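PDB 1OOE: dihydropteridine reductase from Caenorhabditis elegans, which probably converts quinonoid dihydrobiopterin into tetrahydrobiopterin, oxidising NADH or NADPH, as a homodimeric member of the short-chain dehydrogenase/reductase family. Local coordinates for residues Thr128-Ala131 / Ala132-Gly135; Ser194-Pro197 / Leu198-Ser202. All coordinates share one frame; numbering follows the deposited sequence. Where two conformers were deposited one is given.

Interaction 1. Residues Thr128-Ala131 / Ala132-Gly135; sequences TGAA and AAMG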
loop_
_atom_site.group_PDB
_atom_site.type_symbol
_atom_site.label_atom_id
_atom_site.label_comp_id
_atom_site.label_asym_id
_atom_site.label_seq_id
_atom_site.Cartn_x
_atom_site.Cartn_y
_atom_site.Cartn_z
ATOM N N THR A 128 -5.849 4.747 11.380
ATOM C CA THR A 128 -5.077 3.819 12.188
ATOM C C THR A 128 -3.971 3.183 11.362
ATOM O O THR A 128 -4.240 2.512 10.368
ATOM C CB THR A 128 -5.983 2.728 12.774
ATOM O OG1 THR A 128 -7.011 3.340 13.568
ATOM C CG2 THR A 128 -5.175 1.785 13.661
ATOM N N GLY A 129 -2.728 3.412 11.774
ATOM C CA GLY A 129 -1.591 2.853 11.064
ATOM C C GLY A 129 -1.097 1.605 11.769
ATOM O O GLY A 129 -1.897 0.825 12.274
ATOM N N ALA A 130 0.221 1.418 11.805
ATOM C CA ALA A 130 0.805 0.258 12.474
ATOM C C ALA A 130 2.281 0.498 12.786
ATOM O O ALA A 130 3.094 0.697 11.883
ATOM C CB ALA A 130 0.648 -0.982 11.599
ATOM N N ALA A 131 2.630 0.471 14.069
ATOM C CA ALA A 131 4.014 0.692 14.473
ATOM C C ALA A 131 4.972 -0.269 13.760
ATOM O O ALA A 131 6.075 0.113 13.383
ATOM C CB ALA A 131 4.145 0.541 16.001
ATOM N N ALA A 132 4.541 -1.511 13.562
ATOM C CA ALA A 132 5.389 -2.500 12.902
ATOM C C ALA A 132 5.727 -2.143 11.458
ATOM O O ALA A 132 6.771 -2.542 10.948
ATOM C CB ALA A 132 4.726 -3.875 12.951
ATOM N N ALA A 133 4.852 -1.387 10.800
ATOM C CA ALA A 133 5.078 -1.011 9.406
ATOM C C ALA A 133 6.148 0.060 9.209
ATOM O O ALA A 133 6.467 0.417 8.074
ATOM C CB ALA A 133 3.761 -0.562 8.766
ATOM N N MET A 134 6.698 0.576 10.307
ATOM C CA MET A 134 7.746 1.589 10.218
ATOM C C MET A 134 9.075 0.933 9.839
ATOM O O MET A 134 10.086 1.615 9.647
ATOM C CB MET A 134 7.900 2.321 11.549
ATOM C CG MET A 134 6.661 3.076 12.008
ATOM S SD MET A 134 6.109 4.333 10.830
ATOM C CE MET A 134 7.484 5.474 10.867
ATOM N N GLY A 135 9.065 -0.394 9.752
ATOM C CA GLY A 135 10.256 -1.136 9.383
ATOM C C GLY A 135 9.879 -2.392 8.621
ATOM O O GLY A 135 8.697 -2.632 8.386
#
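A short 3-10 turn in the loop between strand 123-128 and helix 141-158 of the Rossmann-type short-chain dehydrogenase fold ties Ala130 and Ala131 to Ala133 and Met134. Two successive backbone bonds of three-residue span build it. Ala133 N donates to Ala130 O at 2.9 Å, with an N-H...O angle of 140°; Met134 N reaches Ala131 O at 3.2 Å along a straighter path of 162°. The turn runs on weakly through Gly135 N to Ala132 O. The methyl CB of Ala133 rests against Ala130, 3.4 Å from Ala130 O and 4.2 Å from Ala130 CB, both residues being buried. Tyr143 and Lys147 of helix 141-158 touch the CB of Ala130, and Lys147 also touches Ala133. Their spacing matches the Tyr-X-X-X-Lys motif of the family, so the turn probably borders the active site. Ahead of the turn, Lys147 NZ donates to the carbonyl oxygens of Thr128 and Gly129, and His151 NE2 is bonded to Ala130 N, fixing the approach to it. Beyond it, Gly135 O is hydrogen-bonded to His152 NE2 of the second subunit, which links the end of the turn to the partner chain. The Met134 side chain starts beside the carbonyl that its backbone is bonded to and then leads away, bent at both chi2 and chi3; it touches His151 of helix 141-158 and Met174 of strand 169-175. A chi1 of -61° sets CG beside the backbone N, and Met134 CG lies 3.3 Å from Ala131 O, the same oxygen that accepts Met134 N.

Interaction 2. Residues Ser194-Pro197 / Leu198-Ser202; sequences SWTP and LSFIS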
loop_
_atom_site.group_PDB
_atom_site.type_symbol
_atom_site.label_atom_id
_atom_site.label_comp_id
_atom_site.label_asym_id
_atom_site.label_seq_id
_atom_site.Cartn_x
_atom_site.Cartn_y
_atom_site.Cartn_z
ATOM N N SER A 194 2.206 -2.016 30.845
ATOM C CA SER A 194 2.684 -1.580 29.539
ATOM C C SER A 194 1.558 -1.612 28.507
ATOM O O SER A 194 1.803 -1.496 27.308
ATOM C CB SER A 194 3.840 -2.467 29.072
ATOM O OG SER A 194 3.432 -3.820 28.973
ATOM N N TRP A 195 0.329 -1.772 28.983
ATOM C CA TRP A 195 -0.843 -1.813 28.113
ATOM C C TRP A 195 -1.555 -0.461 28.092
ATOM O O TRP A 195 -1.830 0.114 29.143
ATOM C CB TRP A 195 -1.812 -2.891 28.604
ATOM C CG TRP A 195 -1.373 -4.293 28.298
ATOM C CD1 TRP A 195 -0.095 -4.730 28.083
ATOM C CD2 TRP A 195 -2.218 -5.440 28.163
ATOM N NE1 TRP A 195 -0.096 -6.078 27.813
ATOM C CE2 TRP A 195 -1.385 -6.539 27.858
ATOM C CE3 TRP A 195 -3.601 -5.645 28.269
ATOM C CZ2 TRP A 195 -1.889 -7.828 27.656
ATOM C CZ3 TRP A 195 -4.103 -6.925 28.068
ATOM C CH2 TRP A 195 -3.247 -8.000 27.764
ATOM N N THR A 196 -1.859 0.043 26.897
ATOM C CA THR A 196 -2.544 1.326 26.774
ATOM C C THR A 196 -4.055 1.170 26.951
ATOM O O THR A 196 -4.688 0.359 26.274
ATOM C CB THR A 196 -2.290 1.978 25.384
ATOM O OG1 THR A 196 -0.884 2.130 25.166
ATOM C CG2 THR A 196 -2.950 3.356 25.309
ATOM N N PRO A 197 -4.651 1.936 27.882
ATOM C CA PRO A 197 -6.096 1.865 28.118
ATOM C C PRO A 197 -6.806 2.483 26.921
ATOM O O PRO A 197 -6.313 3.452 26.339
ATOM C CB PRO A 197 -6.286 2.710 29.377
ATOM C CG PRO A 197 -4.967 2.622 30.062
ATOM C CD PRO A 197 -3.997 2.744 28.920
ATOM N N LEU A 198 -7.958 1.936 26.551
ATOM C CA LEU A 198 -8.695 2.475 25.416
ATOM C C LEU A 198 -9.110 3.921 25.681
ATOM O O LEU A 198 -9.171 4.736 24.760
ATOM C CB LEU A 198 -9.930 1.615 25.121
ATOM C CG LEU A 198 -9.678 0.124 24.838
ATOM C CD1 LEU A 198 -10.987 -0.553 24.464
ATOM C CD2 LEU A 198 -8.662 -0.031 23.711
ATOM N N SER A 199 -9.376 4.241 26.946
ATOM C CA SER A 199 -9.786 5.590 27.329
ATOM C C SER A 199 -8.728 6.644 27.004
ATOM O O SER A 199 -9.055 7.810 26.791
ATOM C CB SER A 199 -10.120 5.646 28.825
ATOM O OG SER A 199 -8.981 5.381 29.627
ATOM N N PHE A 200 -7.462 6.240 26.969
ATOM C CA PHE A 200 -6.387 7.174 26.655
ATOM C C PHE A 200 -6.617 7.704 25.244
ATOM O O PHE A 200 -6.431 8.891 24.977
ATOM C CB PHE A 200 -5.032 6.470 26.713
ATOM C CG PHE A 200 -3.855 7.391 26.517
ATOM C CD1 PHE A 200 -3.475 8.284 27.516
ATOM C CD2 PHE A 200 -3.118 7.357 25.337
ATOM C CE1 PHE A 200 -2.373 9.126 27.345
ATOM C CE2 PHE A 200 -2.013 8.195 25.152
ATOM C CZ PHE A 200 -1.641 9.082 26.162
ATOM N N ILE A 201 -7.023 6.804 24.350
ATOM C CA ILE A 201 -7.287 7.154 22.959
ATOM C C ILE A 201 -8.559 7.990 22.820
ATOM O O ILE A 201 -8.551 9.039 22.167
ATOM C CB ILE A 201 -7.420 5.878 22.082
ATOM C CG1 ILE A 201 -6.138 5.042 22.185
ATOM C CG2 ILE A 201 -7.697 6.262 20.636
ATOM C CD1 ILE A 201 -4.899 5.748 21.692
ATOM N N SER A 202 -9.649 7.536 23.434
ATOM C CA SER A 202 -10.916 8.259 23.354
ATOM C C SER A 202 -10.755 9.676 23.886
ATOM O O SER A 202 -11.265 10.631 23.296
ATOM C CB SER A 202 -12.005 7.530 24.150
ATOM O OG SER A 202 -12.221 6.227 23.639
#
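The Thr196 side chain meets Phe200 at a slant where the loop after helix 181-186 runs into helix 198-210, its methyl against CB and the ring atom CD2. Thr196 CG2 is 4.0 Å from both Phe200 CB and Phe200 CD2, so it touches the ring near its attachment. With CG anti to the backbone N (chi1 -175°), Phe200 carries the rest of the ring away from the loop, onto Ile224 of strand 221-227 and Ser231 and Ile233 of strand 230-235. The threonine divides its two branches: CG2 serves this apolar contact, while OG1 is hydrogen-bonded to Thr226 OG1 on strand 221-227.

Pro197 approaches from the neighbouring position on the chain. Its carbonyl oxygen accepts Phe200 N at 3.1 Å, a bond bent to 144° where the loop passes into the helix. The same oxygen packs 3.3 Å from Phe200 CB. On its ring side, Pro197 CB meets Ser199 OG at 3.8 Å, a van der Waals contact, and Pro197 CD brushes Phe200 CB at 4.5 Å. Leu198 meets Ala18 and Ile201 meets Leu15 on helix 14-25, Ile201 also touching Ile224. One backbone bond and a few van der Waals contacts thus join loop to helix, while the threonine hydroxyl and the phenyl ring hold this junction to the last strands of the sheet.

Interaction 1 precedes interaction 2 along the chain, with helix 141-158, strand 169-175 and helix 181-186 between them. Their centres lie 18 Å apart and their nearest atoms about 8 Å, without touching. One is a turn and the other a loop-to-helix junction of the same fold, joined through its central sheet. Residues 128-135 leave strand 123-128 and lie against strand 169-175 and helix 141-158; residues 194-202 pack on strands 221-227 and 230-235 and on helix 14-25. Interaction 1 also reaches the chain end, Met134 touching Gln236. Interaction 1 adjoins the dimer partner, to which it is hydrogen-bonded, whereas interaction 2 makes no contact with it.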